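PDB 3LUR: putative bacterial transcription regulation protein from Staphylococcus aureus, which is of unknown function but probably senses a small-molecule effector through a domain like those of bacterial transcription activators. Local coordinates for residues A[16-21]-A[63-68]; A[29-34]-A[70-75]; A[116-121]-A[132-137]. All coordinates share one frame; numbering follows the deposited sequence. Where two conformers were deposited one is given.

In the fold
Three contacts show how an antiparallel sheet closed into a barrel is tied to its helices and across its own strands. Interactions 1 and 2, centres about 9 Å apart, meet at strand 70-77, joined at Ser71 OG, 2.5 Å from Glu65 OE2 and 2.6 Å from Thr20 OG1. Interaction 3, centred about 15 Å from both, meets interaction 2 where Tyr72 OH lies 2.6 Å from Glu136 OE1, a probable hydrogen bond. This buried glutamate recalls the one in the drug pocket of the related regulator BmrR, although its role is not established. An ethanediol, probably from the crystallisation liquor, bonds to His118 in interaction 3; an ethanediol also lies about 4 Å from the Phe34 side chain.

Interaction 1. Residues A[16-21]-A[63-68]; sequences GIKETY and IPELDG
Lys18 and Glu65 approach each other from opposite directions and join in a salt bridge, with NZ of Lys18 3.0 Å from OE2 of Glu65. The ammonium comes to the syn side of the carboxylate, 18° out of its plane. Lys18 starts extended, CG trans to the backbone N (chi1 -173°), and bends at its third torsion, which swings NZ toward the acid; since the lysine adopts two conformers, the bridge may be held only part of the time. OE2 of Glu65 is also hydrogen-bonded to Ser71 OG, which in turn bonds to Thr20 OG1, so OE2 is gripped by two partners, which probably limits the carboxylate's rotation.

The apolar part is small. Ile63 CD1 touches Lys18 CD at 3.8 Å, the two side chains crossing at about a right angle, so the methyl group meets the aliphatic part of the lysine short of its charged end.

A further polar pair lies within strand 5-21: Tyr21 OH donates to the anti lone pair of Glu19 OE1 at 2.6 Å, while Glu19 OE2 forms a salt bridge with Arg37.

Beyond Pro64 a type I turn from Glu65 to Gly68 lies in the connection of a beta hairpin formed by strands 58-64 and 70-77. The second strand separates 5-21 from 58-64, so the Lys18-Glu65 bridge crosses it, while Glu19 and Tyr21 pack on helix 24-41.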
loop_
_atom_site.group_PDB
_atom_site.type_symbol
_atom_site.label_atom_id
_atom_site.label_comp_id
_atom_site.label_asym_id
_atom_site.label_seq_id
_atom_site.Cartn_x
_atom_site.Cartn_y
_atom_site.Cartn_z
ATOM N N GLY A 16 -2.214 4.167 -10.928
ATOM C CA GLY A 16 -2.298 2.726 -10.853
ATOM C C GLY A 16 -3.643 2.142 -11.195
ATOM O O GLY A 16 -4.450 2.757 -11.914
ATOM N N ILE A 17 -3.880 0.944 -10.665
ATOM C CA ILE A 17 -5.087 0.189 -10.935
ATOM C C ILE A 17 -5.676 -0.277 -9.627
ATOM O O ILE A 17 -4.961 -0.790 -8.768
ATOM C CB ILE A 17 -4.798 -1.050 -11.831
ATOM C CG1 ILE A 17 -4.187 -0.625 -13.166
ATOM C CG2 ILE A 17 -6.079 -1.800 -12.111
ATOM C CD1 ILE A 17 -5.175 0.213 -14.036
ATOM N N LYS A 18 -6.996 -0.151 -9.515
ATOM C CA LYS A 18 -7.687 -0.486 -8.288
ATOM C C LYS A 18 -8.645 -1.654 -8.490
ATOM O O LYS A 18 -9.274 -1.772 -9.519
ATOM C CB LYS A 18 -8.465 0.740 -7.774
ATOM C CG LYS A 18 -9.097 0.545 -6.403
ATOM C CD LYS A 18 -9.782 1.816 -5.873
ATOM C CE LYS A 18 -11.222 1.964 -6.315
ATOM N NZ LYS A 18 -11.937 2.944 -5.427
ATOM N N GLU A 19 -8.725 -2.516 -7.480
ATOM C CA GLU A 19 -9.717 -3.606 -7.440
ATOM C C GLU A 19 -10.451 -3.453 -6.114
ATOM O O GLU A 19 -9.848 -3.073 -5.134
ATOM C CB GLU A 19 -9.078 -4.980 -7.560
ATOM C CG GLU A 19 -8.681 -5.293 -8.978
ATOM C CD GLU A 19 -8.305 -6.757 -9.204
ATOM O OE1 GLU A 19 -8.191 -7.543 -8.224
ATOM O OE2 GLU A 19 -8.101 -7.108 -10.374
ATOM N N THR A 20 -11.756 -3.707 -6.107
ATOM C CA THR A 20 -12.540 -3.550 -4.900
ATOM C C THR A 20 -13.068 -4.907 -4.512
ATOM O O THR A 20 -13.570 -5.657 -5.353
ATOM C CB THR A 20 -13.687 -2.546 -5.100
ATOM O OG1 THR A 20 -13.142 -1.284 -5.483
ATOM C CG2 THR A 20 -14.535 -2.368 -3.803
ATOM N N TYR A 21 -12.921 -5.222 -3.234
ATOM C CA TYR A 21 -13.368 -6.480 -2.696
ATOM C C TYR A 21 -14.436 -6.245 -1.637
ATOM O O TYR A 21 -14.572 -5.128 -1.098
ATOM C CB TYR A 21 -12.182 -7.196 -2.104
ATOM C CG TYR A 21 -11.014 -7.219 -3.053
ATOM C CD1 TYR A 21 -11.029 -8.027 -4.166
ATOM C CD2 TYR A 21 -9.884 -6.430 -2.823
ATOM C CE1 TYR A 21 -9.950 -8.060 -5.043
ATOM C CE2 TYR A 21 -8.814 -6.461 -3.677
ATOM C CZ TYR A 21 -8.857 -7.280 -4.789
ATOM O OH TYR A 21 -7.792 -7.322 -5.648
ATOM N N ILE A 63 -7.496 0.810 0.487
ATOM C CA ILE A 63 -8.461 1.883 0.485
ATOM C C ILE A 63 -9.746 1.376 1.140
ATOM O O ILE A 63 -10.581 0.746 0.490
ATOM C CB ILE A 63 -8.732 2.415 -0.963
ATOM C CG1 ILE A 63 -7.428 2.860 -1.624
ATOM C CG2 ILE A 63 -9.753 3.616 -0.957
ATOM C CD1 ILE A 63 -7.528 3.188 -3.110
ATOM N N PRO A 64 -9.882 1.606 2.448
ATOM C CA PRO A 64 -11.181 1.229 3.052
ATOM C C PRO A 64 -12.279 2.000 2.359
ATOM O O PRO A 64 -12.140 3.219 2.145
ATOM C CB PRO A 64 -11.050 1.669 4.506
ATOM C CG PRO A 64 -9.564 1.799 4.760
ATOM C CD PRO A 64 -8.956 2.191 3.426
ATOM N N GLU A 65 -13.318 1.307 1.921
ATOM C CA GLU A 65 -14.418 1.975 1.257
ATOM C C GLU A 65 -15.494 2.289 2.299
ATOM O O GLU A 65 -15.599 1.616 3.329
ATOM C CB GLU A 65 -14.978 1.129 0.113
ATOM C CG GLU A 65 -13.958 0.819 -1.007
ATOM C CD GLU A 65 -13.464 2.060 -1.753
ATOM O OE1 GLU A 65 -13.799 3.200 -1.338
ATOM O OE2 GLU A 65 -12.734 1.896 -2.750
ATOM N N LEU A 66 -16.273 3.324 2.030
ATOM C CA LEU A 66 -17.296 3.778 2.990
ATOM C C LEU A 66 -18.301 2.682 3.373
ATOM O O LEU A 66 -18.651 2.559 4.562
ATOM C CB LEU A 66 -18.015 5.051 2.484
ATOM C CG LEU A 66 -17.304 6.412 2.715
ATOM C CD1 LEU A 66 -16.940 6.645 4.238
ATOM C CD2 LEU A 66 -16.070 6.581 1.842
ATOM N N ASP A 67 -18.715 1.858 2.403
ATOM C CA ASP A 67 -19.708 0.804 2.657
ATOM C C ASP A 67 -19.146 -0.478 3.292
ATOM O O ASP A 67 -19.823 -1.507 3.297
ATOM C CB ASP A 67 -20.443 0.445 1.372
ATOM N N GLY A 68 -17.923 -0.426 3.817
ATOM C CA GLY A 68 -17.311 -1.600 4.463
ATOM C C GLY A 68 -16.409 -2.394 3.521
ATOM O O GLY A 68 -15.640 -3.254 3.959
#

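Interaction 2. Residues A[29-34]-A[70-75]; sequences QHIAGF and MSYMIA
Tyr72, the residue with the most surface buried here, takes Ile31 over one face of its ring and Phe34 at its edge. Ile31 crosses the tyrosine at about a right angle and uses both of its branches. CG2 sits over the face, 3.8 Å from the centroid and 24° off the ring normal, in a CH-pi contact shifted toward CZ, while CD1 reaches the other end of the same face, 3.4 Å from Tyr72 CD1. The phenol oxygen, still alongside Ile31 CG2, hydrogen-bonds with Glu136 OE1 and with Trp35 NE1; the two bonds satisfy the buried hydroxyl and probably hold that end of the ring in place.

Helix 24-41 lies here nearly parallel to strand 70-77, the short axes 10.1 Å apart at an angle of 20°. Such a helix laid on an antiparallel sheet is consistent with the effector-binding domains of the SHS2 clan, with residues of one helical face meeting alternate residues of the strand, Tyr72 and Ile74.

Phe34 is the second large contributor. It has CG trans to the backbone N (chi1 177°), which places its ring against the strand, where Ile74 CD1 lies over the centre, 3.7 Å from the centroid. The rim of the same ring, at CD2 and CE2, meets Tyr72: Phe34 CD2 is 3.8 Å from Tyr72 CD2, and CE2 comes to 3.4 Å from the Tyr72 backbone O. Glu19 and Tyr21 of strand 5-21 also pack against this phenylalanine.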
loop_
_atom_site.group_PDB
_atom_site.type_symbol
_atom_site.label_atom_id
_atom_site.label_comp_id
_atom_site.label_asym_id
_atom_site.label_seq_id
_atom_site.Cartn_x
_atom_site.Cartn_y
_atom_site.Cartn_z
ATOM N N GLN A 29 -7.408 -12.555 0.168
ATOM C CA GLN A 29 -7.444 -13.764 -0.639
ATOM C C GLN A 29 -7.319 -13.506 -2.133
ATOM O O GLN A 29 -7.020 -14.426 -2.870
ATOM C CB GLN A 29 -8.710 -14.576 -0.323
ATOM C CG GLN A 29 -8.723 -15.039 1.129
ATOM C CD GLN A 29 -9.985 -15.775 1.518
ATOM O OE1 GLN A 29 -10.583 -16.509 0.714
ATOM N NE2 GLN A 29 -10.397 -15.600 2.777
ATOM N N HIS A 30 -7.503 -12.249 -2.565
ATOM C CA HIS A 30 -7.401 -11.877 -3.987
ATOM C C HIS A 30 -6.153 -11.064 -4.356
ATOM O O HIS A 30 -5.745 -11.020 -5.524
ATOM C CB HIS A 30 -8.606 -11.046 -4.378
ATOM C CG HIS A 30 -9.857 -11.838 -4.497
ATOM N ND1 HIS A 30 -10.727 -12.017 -3.442
ATOM C CD2 HIS A 30 -10.379 -12.518 -5.542
ATOM C CE1 HIS A 30 -11.742 -12.764 -3.841
ATOM N NE2 HIS A 30 -11.553 -13.079 -5.110
ATOM N N ILE A 31 -5.533 -10.444 -3.369
ATOM C CA ILE A 31 -4.441 -9.531 -3.651
ATOM C C ILE A 31 -3.225 -10.147 -4.365
ATOM O O ILE A 31 -2.702 -9.538 -5.302
ATOM C CB ILE A 31 -4.037 -8.733 -2.393
ATOM C CG1 ILE A 31 -5.111 -7.673 -2.095
ATOM C CG2 ILE A 31 -2.680 -8.061 -2.593
ATOM C CD1 ILE A 31 -5.029 -7.098 -0.663
ATOM N N ALA A 32 -2.780 -11.338 -3.960
ATOM C CA ALA A 32 -1.637 -11.956 -4.630
ATOM C C ALA A 32 -1.937 -12.147 -6.122
ATOM O O ALA A 32 -1.106 -11.866 -6.969
ATOM C CB ALA A 32 -1.283 -13.299 -3.990
ATOM N N GLY A 33 -3.143 -12.619 -6.420
ATOM C CA GLY A 33 -3.570 -12.843 -7.776
ATOM C C GLY A 33 -3.620 -11.553 -8.582
ATOM O O GLY A 33 -3.331 -11.553 -9.774
ATOM N N PHE A 34 -4.019 -10.465 -7.931
ATOM C CA PHE A 34 -4.078 -9.169 -8.580
ATOM C C PHE A 34 -2.673 -8.735 -8.982
ATOM O O PHE A 34 -2.467 -8.279 -10.117
ATOM C CB PHE A 34 -4.781 -8.179 -7.641
ATOM C CG PHE A 34 -4.854 -6.771 -8.144
ATOM C CD1 PHE A 34 -4.937 -6.485 -9.487
ATOM C CD2 PHE A 34 -4.991 -5.725 -7.229
ATOM C CE1 PHE A 34 -5.032 -5.159 -9.925
ATOM C CE2 PHE A 34 -5.104 -4.426 -7.649
ATOM C CZ PHE A 34 -5.133 -4.134 -8.996
HETATM N N MSE A 70 -13.319 -3.118 0.766
HETATM C CA MSE A 70 -11.913 -2.811 0.818
HETATM C C MSE A 70 -11.374 -2.838 -0.600
HETATM O O MSE A 70 -11.519 -3.853 -1.304
HETATM C CB MSE A 70 -11.188 -3.847 1.676
HETATM C CG MSE A 70 -9.675 -3.726 1.685
HETATM SE SE MSE A 70 -9.036 -2.169 2.620
HETATM C CE MSE A 70 -9.637 -2.568 4.439
ATOM N N SER A 71 -10.783 -1.724 -1.023
ATOM C CA SER A 71 -10.127 -1.653 -2.324
ATOM C C SER A 71 -8.615 -1.747 -2.148
ATOM O O SER A 71 -8.074 -1.382 -1.114
ATOM C CB SER A 71 -10.486 -0.351 -3.039
ATOM O OG SER A 71 -11.853 -0.321 -3.389
ATOM N N TYR A 72 -7.943 -2.282 -3.149
ATOM C CA TYR A 72 -6.523 -2.356 -3.143
ATOM C C TYR A 72 -6.069 -1.761 -4.457
ATOM O O TYR A 72 -6.568 -2.161 -5.508
ATOM C CB TYR A 72 -6.094 -3.785 -3.102
ATOM C CG TYR A 72 -4.654 -4.026 -2.882
ATOM C CD1 TYR A 72 -4.128 -3.991 -1.597
ATOM C CD2 TYR A 72 -3.804 -4.369 -3.927
ATOM C CE1 TYR A 72 -2.805 -4.269 -1.351
ATOM C CE2 TYR A 72 -2.465 -4.648 -3.692
ATOM C CZ TYR A 72 -1.975 -4.614 -2.397
ATOM O OH TYR A 72 -0.667 -4.915 -2.106
HETATM N N MSE A 73 -5.162 -0.811 -4.399
HETATM C CA MSE A 73 -4.648 -0.213 -5.602
HETATM C C MSE A 73 -3.154 -0.451 -5.729
HETATM O O MSE A 73 -2.356 -0.123 -4.835
HETATM C CB MSE A 73 -4.983 1.287 -5.645
HETATM C CG MSE A 73 -4.495 2.005 -6.880
HETATM SE SE MSE A 73 -4.808 3.922 -6.598
HETATM C CE MSE A 73 -4.154 4.580 -8.268
ATOM N N ILE A 74 -2.762 -1.049 -6.842
ATOM C CA ILE A 74 -1.349 -1.211 -7.157
ATOM C C ILE A 74 -0.985 0.093 -7.854
ATOM O O ILE A 74 -1.625 0.466 -8.837
ATOM C CB ILE A 74 -1.139 -2.425 -8.050
ATOM C CG1 ILE A 74 -1.425 -3.676 -7.219
ATOM C CG2 ILE A 74 0.291 -2.448 -8.654
ATOM C CD1 ILE A 74 -1.416 -4.980 -8.019
ATOM N N ALA A 75 0.013 0.794 -7.340
ATOM C CA ALA A 75 0.283 2.122 -7.831
ATOM C C ALA A 75 1.701 2.587 -7.566
ATOM O O ALA A 75 2.422 2.053 -6.697
ATOM C CB ALA A 75 -0.676 3.094 -7.126
#

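Interaction 3. Residues A[116-121]-A[132-137]; sequences EVHHYI and APFFEL. With EDO (1,2-ethanediol), chain G.
His118 reaches from helix 108-124 to the ring of Phe134, and a bound ethanediol follows its side chain for much of the way. At the start, CB is 3.7 Å from O1 of the ethanediol, and CG lies 3.5 Å from the same oxygen. The first torsion, with CG anti to the carbonyl carbon (chi1 -71°), brings the ring end nearer the strand although the bond to CB does not point at it. ND1 makes the polar contact: it is hydrogen-bonded to O2 of the ethanediol at 2.7 Å, nearly straight at 160°, with the oxygen close to the imidazole plane.

The contact links helix 108-124, packed on the outside of the closed antiparallel barrel, to the first residue of strand 134-138. The diol probably came from the crystallisation liquor; it also touches Ile121, whose CG2 is 3.6 Å from its C2.

Further round the imidazole, CE1 meets Phe134 CZ at 3.7 Å, and NE2 lies 3.9 Å from that atom and 4.0 Å from Phe134 CE2. The histidine turns its edge to the phenyl face in an offset T-shaped pair, planes at 88° and centroids 5.3 Å apart. Met154 and Pro155 of strand 149-156 pack against the same phenylalanine.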
loop_
_atom_site.group_PDB
_atom_site.type_symbol
_atom_site.label_atom_id
_atom_site.label_comp_id
_atom_site.label_asym_id
_atom_site.label_seq_id
_atom_site.Cartn_x
_atom_site.Cartn_y
_atom_site.Cartn_z
ATOM N N GLU A 116 -0.871 -8.026 12.501
ATOM C CA GLU A 116 -0.260 -7.591 13.771
ATOM C C GLU A 116 -0.437 -6.073 13.911
ATOM O O GLU A 116 -0.790 -5.585 14.987
ATOM C CB GLU A 116 1.233 -7.902 13.839
ATOM C CG GLU A 116 1.623 -9.364 13.624
ATOM C CD GLU A 116 1.215 -10.275 14.748
ATOM O OE1 GLU A 116 0.448 -9.864 15.641
ATOM O OE2 GLU A 116 1.694 -11.422 14.773
ATOM N N VAL A 117 -0.199 -5.343 12.820
ATOM C CA VAL A 117 -0.347 -3.871 12.830
ATOM C C VAL A 117 -1.770 -3.450 13.188
ATOM O O VAL A 117 -1.957 -2.597 14.034
ATOM C CB VAL A 117 0.049 -3.244 11.487
ATOM C CG1 VAL A 117 -0.358 -1.796 11.460
ATOM C CG2 VAL A 117 1.518 -3.386 11.273
ATOM N N HIS A 118 -2.775 -4.034 12.540
ATOM C CA HIS A 118 -4.177 -3.717 12.905
ATOM C C HIS A 118 -4.431 -3.995 14.373
ATOM O O HIS A 118 -5.035 -3.182 15.050
ATOM C CB HIS A 118 -5.204 -4.478 12.053
ATOM C CG HIS A 118 -5.283 -4.006 10.628
ATOM N ND1 HIS A 118 -5.432 -2.675 10.289
ATOM C CD2 HIS A 118 -5.284 -4.696 9.459
ATOM C CE1 HIS A 118 -5.475 -2.565 8.970
ATOM N NE2 HIS A 118 -5.390 -3.777 8.445
ATOM N N HIS A 119 -3.934 -5.119 14.875
ATOM C CA HIS A 119 -4.108 -5.447 16.271
ATOM C C HIS A 119 -3.444 -4.408 17.180
ATOM O O HIS A 119 -4.015 -3.981 18.179
ATOM C CB HIS A 119 -3.555 -6.838 16.586
ATOM C CG HIS A 119 -3.617 -7.173 18.033
ATOM N ND1 HIS A 119 -4.804 -7.238 18.725
ATOM C CD2 HIS A 119 -2.644 -7.436 18.930
ATOM C CE1 HIS A 119 -4.559 -7.530 19.984
ATOM N NE2 HIS A 119 -3.258 -7.649 20.135
ATOM N N TYR A 120 -2.228 -4.017 16.818
ATOM C CA TYR A 120 -1.468 -3.034 17.589
ATOM C C TYR A 120 -2.206 -1.706 17.654
ATOM O O TYR A 120 -2.340 -1.086 18.733
ATOM C CB TYR A 120 -0.065 -2.869 16.986
ATOM C CG TYR A 120 0.659 -1.676 17.536
ATOM C CD1 TYR A 120 1.264 -1.717 18.774
ATOM C CD2 TYR A 120 0.698 -0.493 16.831
ATOM C CE1 TYR A 120 1.875 -0.581 19.311
ATOM C CE2 TYR A 120 1.319 0.627 17.344
ATOM C CZ TYR A 120 1.911 0.573 18.578
ATOM O OH TYR A 120 2.518 1.687 19.071
ATOM N N ILE A 121 -2.746 -1.301 16.525
ATOM C CA ILE A 121 -3.534 -0.049 16.441
ATOM C C ILE A 121 -4.804 -0.142 17.256
ATOM O O ILE A 121 -5.140 0.775 18.009
ATOM C CB ILE A 121 -3.848 0.306 14.979
ATOM C CG1 ILE A 121 -2.575 0.752 14.299
ATOM C CG2 ILE A 121 -4.973 1.417 14.867
ATOM C CD1 ILE A 121 -2.722 0.916 12.825
ATOM N N ALA A 132 -7.900 6.753 6.692
ATOM C CA ALA A 132 -7.440 7.178 5.413
ATOM C C ALA A 132 -6.764 5.970 4.829
ATOM O O ALA A 132 -6.516 4.970 5.548
ATOM C CB ALA A 132 -6.430 8.318 5.556
ATOM N N PRO A 133 -6.395 6.060 3.555
ATOM C CA PRO A 133 -5.710 4.910 2.971
ATOM C C PRO A 133 -4.378 4.600 3.643
ATOM O O PRO A 133 -3.726 5.487 4.174
ATOM C CB PRO A 133 -5.535 5.324 1.506
ATOM C CG PRO A 133 -6.625 6.277 1.249
ATOM C CD PRO A 133 -6.734 7.065 2.532
ATOM N N PHE A 134 -4.004 3.318 3.646
ATOM C CA PHE A 134 -2.740 2.886 4.195
ATOM C C PHE A 134 -2.079 1.994 3.146
ATOM O O PHE A 134 -2.755 1.480 2.276
ATOM C CB PHE A 134 -2.925 2.165 5.543
ATOM C CG PHE A 134 -3.874 0.998 5.508
ATOM C CD1 PHE A 134 -5.259 1.193 5.632
ATOM C CD2 PHE A 134 -3.381 -0.309 5.406
ATOM C CE1 PHE A 134 -6.146 0.101 5.633
ATOM C CE2 PHE A 134 -4.270 -1.409 5.394
ATOM C CZ PHE A 134 -5.647 -1.195 5.499
ATOM N N PHE A 135 -0.770 1.842 3.202
ATOM C CA PHE A 135 -0.117 1.104 2.126
ATOM C C PHE A 135 1.071 0.260 2.500
ATOM O O PHE A 135 1.747 0.497 3.498
ATOM C CB PHE A 135 0.240 2.064 0.960
ATOM C CG PHE A 135 1.171 3.204 1.321
ATOM C CD1 PHE A 135 0.669 4.416 1.764
ATOM C CD2 PHE A 135 2.555 3.075 1.150
ATOM C CE1 PHE A 135 1.511 5.467 2.060
ATOM C CE2 PHE A 135 3.407 4.130 1.425
ATOM C CZ PHE A 135 2.891 5.326 1.901
ATOM N N GLU A 136 1.307 -0.730 1.642
ATOM C CA GLU A 136 2.495 -1.544 1.650
ATOM C C GLU A 136 3.397 -0.904 0.606
ATOM O O GLU A 136 2.928 -0.534 -0.467
ATOM C CB GLU A 136 2.133 -2.967 1.203
ATOM C CG GLU A 136 1.073 -3.613 2.051
ATOM C CD GLU A 136 0.224 -4.633 1.315
ATOM O OE1 GLU A 136 0.526 -5.026 0.168
ATOM O OE2 GLU A 136 -0.767 -5.047 1.905
ATOM N N LEU A 137 4.674 -0.790 0.892
ATOM C CA LEU A 137 5.598 -0.222 -0.067
ATOM C C LEU A 137 6.680 -1.255 -0.336
ATOM O O LEU A 137 7.400 -1.711 0.598
ATOM C CB LEU A 137 6.177 1.094 0.444
ATOM C CG LEU A 137 7.166 1.832 -0.474
ATOM C CD1 LEU A 137 6.450 2.307 -1.775
ATOM C CD2 LEU A 137 7.868 2.991 0.235
HETATM C C1 EDO G . -8.379 -1.518 12.736
HETATM O O1 EDO G . -8.267 -2.491 11.688
HETATM C C2 EDO G . -6.986 -1.038 13.124
HETATM O O2 EDO G . -6.210 -0.674 11.962
#